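Local coordinates for protein amide synthase (Vibrio cholerae, PDB 1L5A) that catalyses amide bond formation as an amide synthase, a nonribosomal peptide synthetase condensation enzyme of vibriobactin biosynthesis, at residues A[7-10]-A[11-15]; A[200-203]-A[204-207]; A[232-235]-A[236-240]; A[385-388]-A[389-393]; A[401-404]-A[405-409]. All blocks are in the same frame, centred on the assembly; numbering follows the deposited sequence.

Overall arrangement
Each contact is local, along one helix or round one turn. Contacts 1, 3, 4 and 5 are partly buried, whereas contact 2 is a surface loop shaped by a carboxylate and successive turns. Contacts 1 and 2 meet through Tyr15, which packs on Pro203 and Gln204; their centres are about 14 Å apart. Contacts 3 and 4 are helix starts, and both carry a hydrophobic staple, from the residue before the N-cap to the fourth residue after it, aliphatic in contact 3 and aromatic in contact 4. Contacts 4 and 5 share helix 387-409, with centres about 24 Å apart. Contact 5, centred about 29 Å from the chain's centre, has an arginine folded back along its helix.

Contact 1 (A[7-10]-A[11-15]); sequences PFWQ and RHLAY
Trp9 and Leu13 meet one turn apart on helix 6-14, and the evidence for packing is the approach of Leu13 CD1 to Trp9 NE1 at 3.7 Å. Leu13 CG stands above one face of the indole, displaced toward its rim. The ring lies there because Trp9 CG is anti to the backbone N (chi1 169°), which swings the indole back beside the carbonyl carbon. The buried flank belongs to Trp9 and His12, which reach the loop residues Ile101 and Leu100. By contrast, Leu13 is itself exposed although it packs on Trp9, and Gln10 and Ala14, also on the exposed side, are joined by the backbone bond from Ala14 N to Gln10 O at 2.9 Å. The straightest helical bond is at the other end, Arg11 N to Pro7 O, 3.0 Å long and 173° at the hydrogen. Arg11 also runs its aliphatic part over that carbonyl, CD lying 3.6 Å from Pro7 O, before a bend at chi3 turns the guanidinium toward a salt bridge with Asp21. Phe8 meets the ring of His126, second histidine of the HHxxxDG signature of condensation domains. Apolar packing thus joins this N-terminal helix to nearby loops, while the charge of Arg11 is probably balanced chiefly by Asp21.

Contact 2 (A[200-203]-A[204-207]); sequences TYDP and QLSH
Asp202 and Leu205 close a type I beta-turn, with Pro203 and Gln204 at its two corners in helical backbone angles. Among the backbone bonds, Leu205 N to Asp202 O is 2.9 Å long; the donor stands above the carbonyl plane, 49° out of it, and so does not use a lone pair. A weak bond from Ser206 N to Pro203 O, 3.3 Å, continues the winding into a second turn. Side-chain polar contacts come from the Asp202 carboxylate. Its OD1 lies 2.9 Å from Gln204 N in the pattern of an Asx turn, although the position of OD1 is less certain in the model. Its OD2 receives a weak bond from Gln204 NE2 at 3.3 Å, with the amide plane turned 58° from the carboxylate. Asp202 CG, anti to its own nitrogen (chi1 -176°), carries the carboxylate over the start of the turn. The partners outside place this loop, which leads into strand 208-214: Tyr201 OH and His207 N both bond to the carboxylate of Asp381, and Tyr15 packs on Pro203 and Gln204. Apolar packing is modest: Leu205 lies against the Asp202 methylene, with Leu205 CD1 4.0 Å from Asp202 CB.

Contact 3 (A[232-235]-A[236-240]); sequences IGWP and DALVA
Leu238 N donates to Trp234 O at 2.8 Å and 157°, the shortest of three backbone bonds that start helix 234-249, whose N-cap is Gly233. The flanking bonds run from Ala237 N to Gly233 O, 3.0 Å, and from Val239 N to Pro235 O, 3.1 Å; in both the donor sits in the carbonyl plane. Pro235 occupies the first turn, where a backbone nitrogen has no earlier helical carbonyl to reach, so its missing N-H costs the helix no bond. Asp236, also in that turn, sends OD1 to Tyr306 OH, tying the helix start to helix 291-307.

Outward from this polar frame, the packing begins with a hydrophobic staple: Ile232, just before the cap, reaches Ala237, four places after it. Ile232 CG1 lies between the backbone N and the carbonyl carbon (chi1 58°), and the extended branch delivers CD1 to 3.8 Å from Ala237 CB. Trp234 and Leu238 make the second apolar pair. The indole of Trp234 also touches Ile336 of strand 333-337 and Leu223 of helix 217-229, and Leu238 contacts the same two residues, so this helix end is wedged between strand and helix. Within the pair, the leucine methyl comes at the indole edge, near its plane, with Leu238 CD1 3.9 Å from Trp234 CE3.

Contact 4 (A[385-388]-A[389-393]); sequences YPQS and HWQSH
His389 has Pro386, the N-cap of helix 387-409, over one face of its imidazole, a CH-pi contact with Pro386 CB 4.3 Å from the ring centroid and 18° off its normal. On the same residue, Tyr385 OH lies 3.6 Å from His389 CB. Next, Trp390 N bonds to Pro386 O at 3.2 Å and 165°. Trp390 CB also packs 4.2 Å from Tyr385 CE2, a hydrophobic staple bridging the cap; Tyr385 CG is anti to the backbone N, which goes with its ring reaching the first turn. Trp390 NE1 bonds to Ile378 O of strand 374-381. Gln391 lies alongside Gln387, the amide planes 43° apart, and its N bonds to Gln387 O at 2.9 Å. Ser392 N follows with Ser388 O at 2.8 Å. Finally His393 presents its ring edge to Tyr385 OH, the side chains crossing at about a right angle. Its NE2 bonds to Glu250 OE1 and its ND1 to Tyr245 OH; Tyr385 OH also bonds weakly to Glu250. The shared carboxylate probably favours a proton on His393 NE2 and links the helix start to helix 234-249.

Contact 5 (A[401-404]-A[405-409]); sequences FEQL and LARFQ
Arg407 folds back over Gln403 and Leu404, one turn earlier in helix 387-409. Of the backbone bonds, Arg407 N bonds to Gln403 O at 2.7 Å, and Leu405 N to Phe401 O is 3.1 Å and 163°. Between them, Ala406 N makes a weak bond to Glu402 O at 3.2 Å.

The polar side-chain contact is looser. Gln403 OE1 stands over one face of the Arg407 guanidinium, near its rim, and 4.1 Å from NH2; amide and guanidinium planes are 61° apart, so the groups neither stack flat nor bond in plane. A bend at chi3 (-72°) turns the guanidinium back along the helix until its edge faces the Leu404 backbone. There Arg407 NH2 and Leu404 N, both donors, are merely adjacent.

Van der Waals packing puts Arg407 NH2 3.6 Å from the methylene carbon Leu404 CB, and the arginine side chain also touches Leu418 of helix 415-420 and Glu421. Apolar contacts join Leu404 and Phe408 to Leu418, and Phe401, Leu404 and Phe408 to helix 217-229 through Leu219 and Leu222. Within these two segments no directed hydrogen bond holds the guanidinium: the amide oxygen over its face is probably only weakly favourable, and the adjacent donor adds no attraction.

Contact 1 (A[7-10]-A[11-15])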
loop_
_atom_site.group_PDB
_atom_site.type_symbol
_atom_site.label_atom_id
_atom_site.label_comp_id
_atom_site.label_asym_id
_atom_site.label_seq_id
_atom_site.Cartn_x
_atom_site.Cartn_y
_atom_site.Cartn_z
ATOM N N PRO A 7 11.634 -19.095 19.027
ATOM C CA PRO A 7 12.749 -19.041 19.973
ATOM C C PRO A 7 12.347 -19.094 21.440
ATOM O O PRO A 7 13.060 -19.690 22.245
ATOM C CB PRO A 7 13.509 -17.764 19.573
ATOM C CG PRO A 7 12.498 -16.948 18.848
ATOM C CD PRO A 7 11.643 -17.942 18.112
ATOM N N PHE A 8 11.210 -18.497 21.800
ATOM C CA PHE A 8 10.779 -18.548 23.197
ATOM C C PHE A 8 10.413 -19.980 23.552
ATOM O O PHE A 8 10.737 -20.483 24.627
ATOM C CB PHE A 8 9.576 -17.626 23.459
ATOM C CG PHE A 8 9.917 -16.169 23.401
ATOM C CD1 PHE A 8 9.594 -15.409 22.289
ATOM C CD2 PHE A 8 10.625 -15.568 24.432
ATOM C CE1 PHE A 8 9.975 -14.064 22.198
ATOM C CE2 PHE A 8 11.014 -14.222 24.352
ATOM C CZ PHE A 8 10.687 -13.469 23.228
ATOM N N TRP A 9 9.744 -20.632 22.624
ATOM C CA TRP A 9 9.311 -21.992 22.822
ATOM C C TRP A 9 10.508 -22.912 23.038
ATOM O O TRP A 9 10.479 -23.788 23.906
ATOM C CB TRP A 9 8.495 -22.442 21.611
ATOM C CG TRP A 9 8.230 -23.896 21.600
ATOM C CD1 TRP A 9 8.813 -24.826 20.793
ATOM C CD2 TRP A 9 7.341 -24.613 22.466
ATOM N NE1 TRP A 9 8.341 -26.080 21.104
ATOM C CE2 TRP A 9 7.434 -25.975 22.125
ATOM C CE3 TRP A 9 6.480 -24.233 23.498
ATOM C CZ2 TRP A 9 6.699 -26.958 22.775
ATOM C CZ3 TRP A 9 5.752 -25.205 24.145
ATOM C CH2 TRP A 9 5.862 -26.556 23.780
ATOM N N GLN A 10 11.559 -22.715 22.243
ATOM C CA GLN A 10 12.748 -23.536 22.367
ATOM C C GLN A 10 13.455 -23.271 23.696
ATOM O O GLN A 10 13.792 -24.220 24.416
ATOM C CB GLN A 10 13.668 -23.294 21.175
ATOM C CG GLN A 10 13.261 -24.117 19.972
ATOM C CD GLN A 10 13.347 -23.343 18.670
ATOM O OE1 GLN A 10 12.747 -23.750 17.666
ATOM N NE2 GLN A 10 14.093 -22.221 18.668
ATOM N N ARG A 11 13.661 -22.001 24.043
ATOM C CA ARG A 11 14.296 -21.687 25.323
ATOM C C ARG A 11 13.584 -22.469 26.445
ATOM O O ARG A 11 14.218 -22.979 27.372
ATOM C CB ARG A 11 14.224 -20.185 25.608
ATOM C CG ARG A 11 15.362 -19.380 25.009
ATOM C CD ARG A 11 14.995 -17.916 24.752
ATOM N NE ARG A 11 14.872 -17.097 25.956
ATOM C CZ ARG A 11 15.897 -16.579 26.624
ATOM N NH1 ARG A 11 17.136 -16.792 26.218
ATOM N NH2 ARG A 11 15.682 -15.831 27.695
ATOM N N HIS A 12 12.265 -22.582 26.342
ATOM C CA HIS A 12 11.496 -23.295 27.343
ATOM C C HIS A 12 11.784 -24.790 27.345
ATOM O O HIS A 12 11.783 -25.435 28.393
ATOM C CB HIS A 12 10.008 -23.088 27.102
ATOM C CG HIS A 12 9.138 -23.851 28.045
ATOM N ND1 HIS A 12 8.863 -23.411 29.322
ATOM C CD2 HIS A 12 8.498 -25.035 27.907
ATOM C CE1 HIS A 12 8.085 -24.290 29.928
ATOM N NE2 HIS A 12 7.849 -25.284 29.091
ATOM N N LEU A 13 12.003 -25.360 26.171
ATOM C CA LEU A 13 12.280 -26.780 26.131
ATOM C C LEU A 13 13.693 -27.034 26.612
ATOM O O LEU A 13 14.010 -28.118 27.090
ATOM C CB LEU A 13 12.091 -27.328 24.716
ATOM C CG LEU A 13 10.633 -27.543 24.297
ATOM C CD1 LEU A 13 10.611 -28.285 22.963
ATOM C CD2 LEU A 13 9.861 -28.340 25.375
ATOM N N ALA A 14 14.529 -26.009 26.518
ATOM C CA ALA A 14 15.923 -26.115 26.917
ATOM C C ALA A 14 16.169 -25.857 28.398
ATOM O O ALA A 14 17.210 -26.238 28.928
ATOM C CB ALA A 14 16.764 -25.158 26.081
ATOM N N TYR A 15 15.235 -25.187 29.061
ATOM C CA TYR A 15 15.385 -24.901 30.486
ATOM C C TYR A 15 13.981 -24.802 31.050
ATOM O O TYR A 15 13.540 -23.723 31.457
ATOM C CB TYR A 15 16.120 -23.570 30.717
ATOM C CG TYR A 15 17.364 -23.366 29.877
ATOM C CD1 TYR A 15 17.269 -22.962 28.540
ATOM C CD2 TYR A 15 18.634 -23.589 30.407
ATOM C CE1 TYR A 15 18.406 -22.790 27.752
ATOM C CE2 TYR A 15 19.785 -23.420 29.624
ATOM C CZ TYR A 15 19.661 -23.024 28.298
ATOM O OH TYR A 15 20.782 -22.886 27.509
#

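Contact 2 (A[200-203]-A[204-207])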
loop_
_atom_site.group_PDB
_atom_site.type_symbol
_atom_site.label_atom_id
_atom_site.label_comp_id
_atom_site.label_asym_id
_atom_site.label_seq_id
_atom_site.Cartn_x
_atom_site.Cartn_y
_atom_site.Cartn_z
ATOM N N THR A 200 29.013 -20.799 24.670
ATOM C CA THR A 200 29.037 -21.182 26.073
ATOM C C THR A 200 28.148 -20.282 26.921
ATOM O O THR A 200 28.299 -20.202 28.146
ATOM C CB THR A 200 30.473 -21.113 26.606
ATOM O OG1 THR A 200 30.904 -19.737 26.662
ATOM C CG2 THR A 200 31.404 -21.893 25.677
ATOM N N TYR A 201 27.223 -19.583 26.276
ATOM C CA TYR A 201 26.340 -18.719 27.031
ATOM C C TYR A 201 25.141 -19.465 27.577
ATOM O O TYR A 201 24.359 -20.018 26.823
ATOM C CB TYR A 201 25.841 -17.568 26.184
ATOM C CG TYR A 201 24.995 -16.635 27.003
ATOM C CD1 TYR A 201 25.532 -16.000 28.123
ATOM C CD2 TYR A 201 23.655 -16.416 26.690
ATOM C CE1 TYR A 201 24.759 -15.174 28.918
ATOM C CE2 TYR A 201 22.868 -15.588 27.477
ATOM C CZ TYR A 201 23.429 -14.969 28.591
ATOM O OH TYR A 201 22.665 -14.146 29.387
ATOM N N ASP A 202 25.009 -19.488 28.896
ATOM C CA ASP A 202 23.886 -20.155 29.537
ATOM C C ASP A 202 22.943 -19.065 30.045
ATOM O O ASP A 202 23.257 -18.352 30.997
ATOM C CB ASP A 202 24.354 -21.008 30.710
ATOM C CG ASP A 202 23.220 -21.785 31.340
ATOM O OD1 ASP A 202 22.081 -21.266 31.358
ATOM O OD2 ASP A 202 23.466 -22.910 31.826
ATOM N N PRO A 203 21.766 -18.941 29.415
ATOM C CA PRO A 203 20.743 -17.953 29.753
ATOM C C PRO A 203 20.424 -17.873 31.228
ATOM O O PRO A 203 20.222 -16.779 31.754
ATOM C CB PRO A 203 19.538 -18.414 28.940
ATOM C CG PRO A 203 20.166 -19.082 27.759
ATOM C CD PRO A 203 21.265 -19.877 28.393
ATOM N N GLN A 204 20.379 -19.023 31.901
ATOM C CA GLN A 204 20.048 -19.034 33.324
ATOM C C GLN A 204 21.127 -18.468 34.233
ATOM O O GLN A 204 20.830 -17.992 35.323
ATOM C CB GLN A 204 19.659 -20.441 33.794
ATOM C CG GLN A 204 20.777 -21.443 33.854
ATOM C CD GLN A 204 20.277 -22.856 34.168
ATOM O OE1 GLN A 204 19.624 -23.093 35.203
ATOM N NE2 GLN A 204 20.587 -23.804 33.275
ATOM N N LEU A 205 22.379 -18.492 33.800
ATOM C CA LEU A 205 23.416 -17.937 34.652
ATOM C C LEU A 205 23.476 -16.418 34.593
ATOM O O LEU A 205 24.452 -15.819 35.035
ATOM C CB LEU A 205 24.769 -18.524 34.294
ATOM C CG LEU A 205 24.803 -20.021 34.545
ATOM C CD1 LEU A 205 26.198 -20.565 34.214
ATOM C CD2 LEU A 205 24.433 -20.279 35.999
ATOM N N SER A 206 22.441 -15.789 34.050
ATOM C CA SER A 206 22.415 -14.331 33.969
ATOM C C SER A 206 22.636 -13.674 35.337
ATOM O O SER A 206 22.175 -14.180 36.346
ATOM C CB SER A 206 21.080 -13.877 33.414
ATOM O OG SER A 206 20.926 -12.489 33.629
ATOM N N HIS A 207 23.327 -12.542 35.357
ATOM C CA HIS A 207 23.614 -11.807 36.583
ATOM C C HIS A 207 23.515 -10.339 36.207
ATOM O O HIS A 207 24.481 -9.747 35.740
ATOM C CB HIS A 207 25.037 -12.126 37.081
ATOM C CG HIS A 207 25.434 -11.387 38.323
ATOM N ND1 HIS A 207 25.149 -11.848 39.591
ATOM C CD2 HIS A 207 26.081 -10.208 38.489
ATOM C CE1 HIS A 207 25.603 -10.986 40.487
ATOM N NE2 HIS A 207 26.172 -9.981 39.844
#

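Contact 3 (A[232-235]-A[236-240])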
loop_
_atom_site.group_PDB
_atom_site.type_symbol
_atom_site.label_atom_id
_atom_site.label_comp_id
_atom_site.label_asym_id
_atom_site.label_seq_id
_atom_site.Cartn_x
_atom_site.Cartn_y
_atom_site.Cartn_z
ATOM N N ILE A 232 12.017 14.390 13.409
ATOM C CA ILE A 232 12.010 13.055 13.995
ATOM C C ILE A 232 11.474 13.187 15.414
ATOM O O ILE A 232 11.515 14.274 15.994
ATOM C CB ILE A 232 13.430 12.415 14.051
ATOM C CG1 ILE A 232 14.385 13.304 14.845
ATOM C CG2 ILE A 232 13.954 12.156 12.637
ATOM C CD1 ILE A 232 15.776 12.711 14.977
ATOM N N GLY A 233 10.942 12.096 15.959
ATOM C CA GLY A 233 10.431 12.141 17.318
ATOM C C GLY A 233 11.595 11.985 18.291
ATOM O O GLY A 233 12.665 11.505 17.899
ATOM N N TRP A 234 11.409 12.371 19.552
ATOM C CA TRP A 234 12.504 12.238 20.500
ATOM C C TRP A 234 13.015 10.814 20.678
ATOM O O TRP A 234 14.211 10.610 20.877
ATOM C CB TRP A 234 12.152 12.851 21.855
ATOM C CG TRP A 234 10.984 12.290 22.523
ATOM C CD1 TRP A 234 9.697 12.698 22.394
ATOM C CD2 TRP A 234 10.988 11.253 23.501
ATOM N NE1 TRP A 234 8.890 11.988 23.241
ATOM C CE2 TRP A 234 9.655 11.091 23.937
ATOM C CE3 TRP A 234 11.990 10.444 24.058
ATOM C CZ2 TRP A 234 9.292 10.155 24.909
ATOM C CZ3 TRP A 234 11.637 9.514 25.024
ATOM C CH2 TRP A 234 10.293 9.377 25.442
ATOM N N PRO A 235 12.125 9.808 20.625
ATOM C CA PRO A 235 12.658 8.449 20.785
ATOM C C PRO A 235 13.723 8.151 19.702
ATOM O O PRO A 235 14.848 7.763 20.016
ATOM C CB PRO A 235 11.414 7.574 20.646
ATOM C CG PRO A 235 10.334 8.449 21.240
ATOM C CD PRO A 235 10.649 9.804 20.642
ATOM N N ASP A 236 13.364 8.340 18.436
ATOM C CA ASP A 236 14.299 8.112 17.336
ATOM C C ASP A 236 15.528 9.002 17.491
ATOM O O ASP A 236 16.625 8.634 17.058
ATOM C CB ASP A 236 13.649 8.435 15.985
ATOM C CG ASP A 236 12.902 7.260 15.386
ATOM O OD1 ASP A 236 12.956 6.145 15.957
ATOM O OD2 ASP A 236 12.269 7.456 14.322
ATOM N N ALA A 237 15.333 10.176 18.092
ATOM C CA ALA A 237 16.427 11.124 18.292
ATOM C C ALA A 237 17.433 10.574 19.298
ATOM O O ALA A 237 18.643 10.679 19.083
ATOM C CB ALA A 237 15.887 12.471 18.777
ATOM N N LEU A 238 16.926 10.002 20.392
ATOM C CA LEU A 238 17.782 9.429 21.418
ATOM C C LEU A 238 18.558 8.251 20.835
ATOM O O LEU A 238 19.705 8.012 21.212
ATOM C CB LEU A 238 16.957 8.952 22.623
ATOM C CG LEU A 238 16.281 10.012 23.495
ATOM C CD1 LEU A 238 15.669 9.353 24.713
ATOM C CD2 LEU A 238 17.297 11.051 23.939
ATOM N N VAL A 239 17.936 7.516 19.915
ATOM C CA VAL A 239 18.607 6.372 19.311
ATOM C C VAL A 239 19.796 6.865 18.514
ATOM O O VAL A 239 20.858 6.236 18.517
ATOM C CB VAL A 239 17.659 5.578 18.392
ATOM C CG1 VAL A 239 18.436 4.524 17.601
ATOM C CG2 VAL A 239 16.587 4.895 19.242
ATOM N N ALA A 240 19.609 8.005 17.845
ATOM C CA ALA A 240 20.657 8.626 17.039
ATOM C C ALA A 240 21.745 9.124 17.975
ATOM O O ALA A 240 22.917 8.788 17.795
ATOM C CB ALA A 240 20.077 9.789 16.228
#

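Contact 4 (A[385-388]-A[389-393])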
loop_
_atom_site.group_PDB
_atom_site.type_symbol
_atom_site.label_atom_id
_atom_site.label_comp_id
_atom_site.label_asym_id
_atom_site.label_seq_id
_atom_site.Cartn_x
_atom_site.Cartn_y
_atom_site.Cartn_z
ATOM N N TYR A 385 28.595 -9.851 29.472
ATOM C CA TYR A 385 29.064 -8.505 29.175
ATOM C C TYR A 385 30.024 -8.103 30.283
ATOM O O TYR A 385 29.699 -8.193 31.452
ATOM C CB TYR A 385 27.892 -7.531 29.105
ATOM C CG TYR A 385 28.302 -6.188 28.571
ATOM C CD1 TYR A 385 28.500 -5.992 27.199
ATOM C CD2 TYR A 385 28.578 -5.131 29.435
ATOM C CE1 TYR A 385 28.969 -4.769 26.700
ATOM C CE2 TYR A 385 29.054 -3.907 28.942
ATOM C CZ TYR A 385 29.244 -3.741 27.572
ATOM O OH TYR A 385 29.704 -2.542 27.081
ATOM N N PRO A 386 31.230 -7.647 29.921
ATOM C CA PRO A 386 32.250 -7.242 30.898
ATOM C C PRO A 386 31.833 -6.144 31.859
ATOM O O PRO A 386 31.421 -5.063 31.445
ATOM C CB PRO A 386 33.420 -6.842 30.017
ATOM C CG PRO A 386 32.733 -6.339 28.780
ATOM C CD PRO A 386 31.681 -7.368 28.550
ATOM N N GLN A 387 31.960 -6.432 33.150
ATOM C CA GLN A 387 31.591 -5.476 34.178
ATOM C C GLN A 387 32.278 -4.128 34.091
ATOM O O GLN A 387 31.650 -3.104 34.335
ATOM C CB GLN A 387 31.834 -6.044 35.576
ATOM C CG GLN A 387 31.630 -4.973 36.651
ATOM C CD GLN A 387 31.849 -5.471 38.055
ATOM O OE1 GLN A 387 32.817 -6.180 38.330
ATOM N NE2 GLN A 387 30.958 -5.085 38.966
ATOM N N SER A 388 33.564 -4.112 33.761
ATOM C CA SER A 388 34.279 -2.843 33.698
ATOM C C SER A 388 33.700 -1.927 32.640
ATOM O O SER A 388 33.495 -0.745 32.895
ATOM C CB SER A 388 35.781 -3.060 33.466
ATOM O OG SER A 388 36.045 -3.813 32.298
ATOM N N HIS A 389 33.414 -2.463 31.459
ATOM C CA HIS A 389 32.836 -1.647 30.396
ATOM C C HIS A 389 31.518 -1.070 30.911
ATOM O O HIS A 389 31.223 0.111 30.722
ATOM C CB HIS A 389 32.618 -2.482 29.127
ATOM C CG HIS A 389 33.890 -2.952 28.480
ATOM N ND1 HIS A 389 33.904 -3.735 27.345
ATOM C CD2 HIS A 389 35.188 -2.750 28.810
ATOM C CE1 HIS A 389 35.154 -3.997 27.004
ATOM N NE2 HIS A 389 35.952 -3.411 27.877
ATOM N N TRP A 390 30.726 -1.900 31.579
ATOM C CA TRP A 390 29.475 -1.416 32.125
ATOM C C TRP A 390 29.785 -0.247 33.060
ATOM O O TRP A 390 29.102 0.780 33.012
ATOM C CB TRP A 390 28.766 -2.524 32.884
ATOM C CG TRP A 390 27.589 -2.041 33.637
ATOM C CD1 TRP A 390 26.363 -1.721 33.137
ATOM C CD2 TRP A 390 27.520 -1.813 35.044
ATOM N NE1 TRP A 390 25.528 -1.312 34.145
ATOM C CE2 TRP A 390 26.212 -1.357 35.328
ATOM C CE3 TRP A 390 28.436 -1.950 36.096
ATOM C CZ2 TRP A 390 25.799 -1.037 36.622
ATOM C CZ3 TRP A 390 28.023 -1.631 37.379
ATOM C CH2 TRP A 390 26.714 -1.181 37.632
ATOM N N GLN A 391 30.812 -0.403 33.903
ATOM C CA GLN A 391 31.225 0.656 34.833
ATOM C C GLN A 391 31.444 1.938 34.031
ATOM O O GLN A 391 30.864 2.990 34.311
ATOM C CB GLN A 391 32.561 0.320 35.513
ATOM C CG GLN A 391 32.604 -0.920 36.397
ATOM C CD GLN A 391 32.148 -0.661 37.824
ATOM O OE1 GLN A 391 32.121 -1.578 38.642
ATOM N NE2 GLN A 391 31.786 0.589 38.128
ATOM N N SER A 392 32.307 1.827 33.032
ATOM C CA SER A 392 32.657 2.935 32.168
ATOM C C SER A 392 31.428 3.645 31.571
ATOM O O SER A 392 31.361 4.883 31.577
ATOM C CB SER A 392 33.585 2.421 31.056
ATOM O OG SER A 392 34.095 3.480 30.272
ATOM N N HIS A 393 30.465 2.866 31.065
ATOM C CA HIS A 393 29.263 3.448 30.465
ATOM C C HIS A 393 28.483 4.240 31.494
ATOM O O HIS A 393 27.997 5.338 31.196
ATOM C CB HIS A 393 28.351 2.378 29.832
ATOM C CG HIS A 393 28.817 1.891 28.491
ATOM N ND1 HIS A 393 28.892 2.711 27.385
ATOM C CD2 HIS A 393 29.227 0.665 28.076
ATOM C CE1 HIS A 393 29.326 2.012 26.347
ATOM N NE2 HIS A 393 29.535 0.767 26.739
#

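Contact 5 (A[401-404]-A[405-409])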
loop_
_atom_site.group_PDB
_atom_site.type_symbol
_atom_site.label_atom_id
_atom_site.label_comp_id
_atom_site.label_asym_id
_atom_site.label_seq_id
_atom_site.Cartn_x
_atom_site.Cartn_y
_atom_site.Cartn_z
ATOM N N PHE A 401 25.593 13.533 28.058
ATOM C CA PHE A 401 24.447 14.429 28.041
ATOM C C PHE A 401 24.787 15.767 28.683
ATOM O O PHE A 401 24.263 16.810 28.284
ATOM C CB PHE A 401 23.244 13.787 28.749
ATOM C CG PHE A 401 22.598 12.688 27.958
ATOM C CD1 PHE A 401 22.621 11.376 28.415
ATOM C CD2 PHE A 401 22.003 12.961 26.728
ATOM C CE1 PHE A 401 22.065 10.344 27.657
ATOM C CE2 PHE A 401 21.445 11.938 25.961
ATOM C CZ PHE A 401 21.476 10.626 26.424
ATOM N N GLU A 402 25.670 15.738 29.677
ATOM C CA GLU A 402 26.084 16.960 30.352
ATOM C C GLU A 402 26.816 17.866 29.362
ATOM O O GLU A 402 26.646 19.088 29.385
ATOM C CB GLU A 402 26.990 16.623 31.533
ATOM C CG GLU A 402 26.244 16.230 32.795
ATOM C CD GLU A 402 27.166 15.637 33.845
ATOM O OE1 GLU A 402 28.370 15.976 33.833
ATOM O OE2 GLU A 402 26.686 14.841 34.683
ATOM N N GLN A 403 27.619 17.256 28.492
ATOM C CA GLN A 403 28.364 17.990 27.474
ATOM C C GLN A 403 27.438 18.626 26.460
ATOM O O GLN A 403 27.455 19.833 26.270
ATOM C CB GLN A 403 29.304 17.066 26.710
ATOM C CG GLN A 403 30.677 16.886 27.306
ATOM C CD GLN A 403 31.553 16.038 26.407
ATOM O OE1 GLN A 403 31.558 16.220 25.185
ATOM N NE2 GLN A 403 32.303 15.111 27.001
ATOM N N LEU A 404 26.644 17.793 25.795
ATOM C CA LEU A 404 25.705 18.254 24.782
ATOM C C LEU A 404 24.982 19.483 25.302
ATOM O O LEU A 404 24.864 20.483 24.594
ATOM C CB LEU A 404 24.681 17.160 24.456
ATOM C CG LEU A 404 24.083 17.090 23.041
ATOM C CD1 LEU A 404 22.977 16.059 23.038
ATOM C CD2 LEU A 404 23.532 18.424 22.602
ATOM N N LEU A 405 24.498 19.419 26.540
ATOM C CA LEU A 405 23.789 20.564 27.101
ATOM C C LEU A 405 24.707 21.779 27.207
ATOM O O LEU A 405 24.254 22.920 27.098
ATOM C CB LEU A 405 23.228 20.239 28.482
ATOM C CG LEU A 405 22.491 21.433 29.096
ATOM C CD1 LEU A 405 21.398 21.916 28.147
ATOM C CD2 LEU A 405 21.902 21.027 30.435
ATOM N N ALA A 406 25.994 21.518 27.421
ATOM C CA ALA A 406 27.003 22.562 27.546
ATOM C C ALA A 406 27.315 23.178 26.190
ATOM O O ALA A 406 27.137 24.381 26.002
ATOM C CB ALA A 406 28.269 21.990 28.166
ATOM N N ARG A 407 27.798 22.360 25.255
ATOM C CA ARG A 407 28.104 22.837 23.907
ATOM C C ARG A 407 26.964 23.747 23.439
ATOM O O ARG A 407 27.156 24.634 22.605
ATOM C CB ARG A 407 28.252 21.655 22.942
ATOM C CG ARG A 407 29.616 20.990 22.946
ATOM C CD ARG A 407 29.589 19.686 22.159
ATOM N NE ARG A 407 28.844 18.642 22.868
ATOM C CZ ARG A 407 28.666 17.398 22.425
ATOM N NH1 ARG A 407 29.177 17.019 21.258
ATOM N NH2 ARG A 407 27.980 16.527 23.154
ATOM N N PHE A 408 25.781 23.513 24.001
ATOM C CA PHE A 408 24.583 24.285 23.695
ATOM C C PHE A 408 24.680 25.641 24.399
ATOM O O PHE A 408 24.515 26.692 23.778
ATOM C CB PHE A 408 23.348 23.524 24.183
ATOM C CG PHE A 408 22.056 24.040 23.628
ATOM C CD1 PHE A 408 21.894 24.213 22.259
ATOM C CD2 PHE A 408 20.991 24.333 24.473
ATOM C CE1 PHE A 408 20.691 24.670 21.738
ATOM C CE2 PHE A 408 19.781 24.791 23.962
ATOM C CZ PHE A 408 19.630 24.960 22.591
ATOM N N GLN A 409 24.952 25.599 25.700
ATOM C CA GLN A 409 25.095 26.805 26.509
ATOM C C GLN A 409 26.099 27.728 25.835
ATOM O O GLN A 409 25.776 28.857 25.464
ATOM C CB GLN A 409 25.611 26.453 27.910
ATOM C CG GLN A 409 24.807 25.386 28.627
ATOM C CD GLN A 409 23.400 25.837 28.963
ATOM O OE1 GLN A 409 22.899 26.811 28.401
ATOM N NE2 GLN A 409 22.749 25.120 29.876
#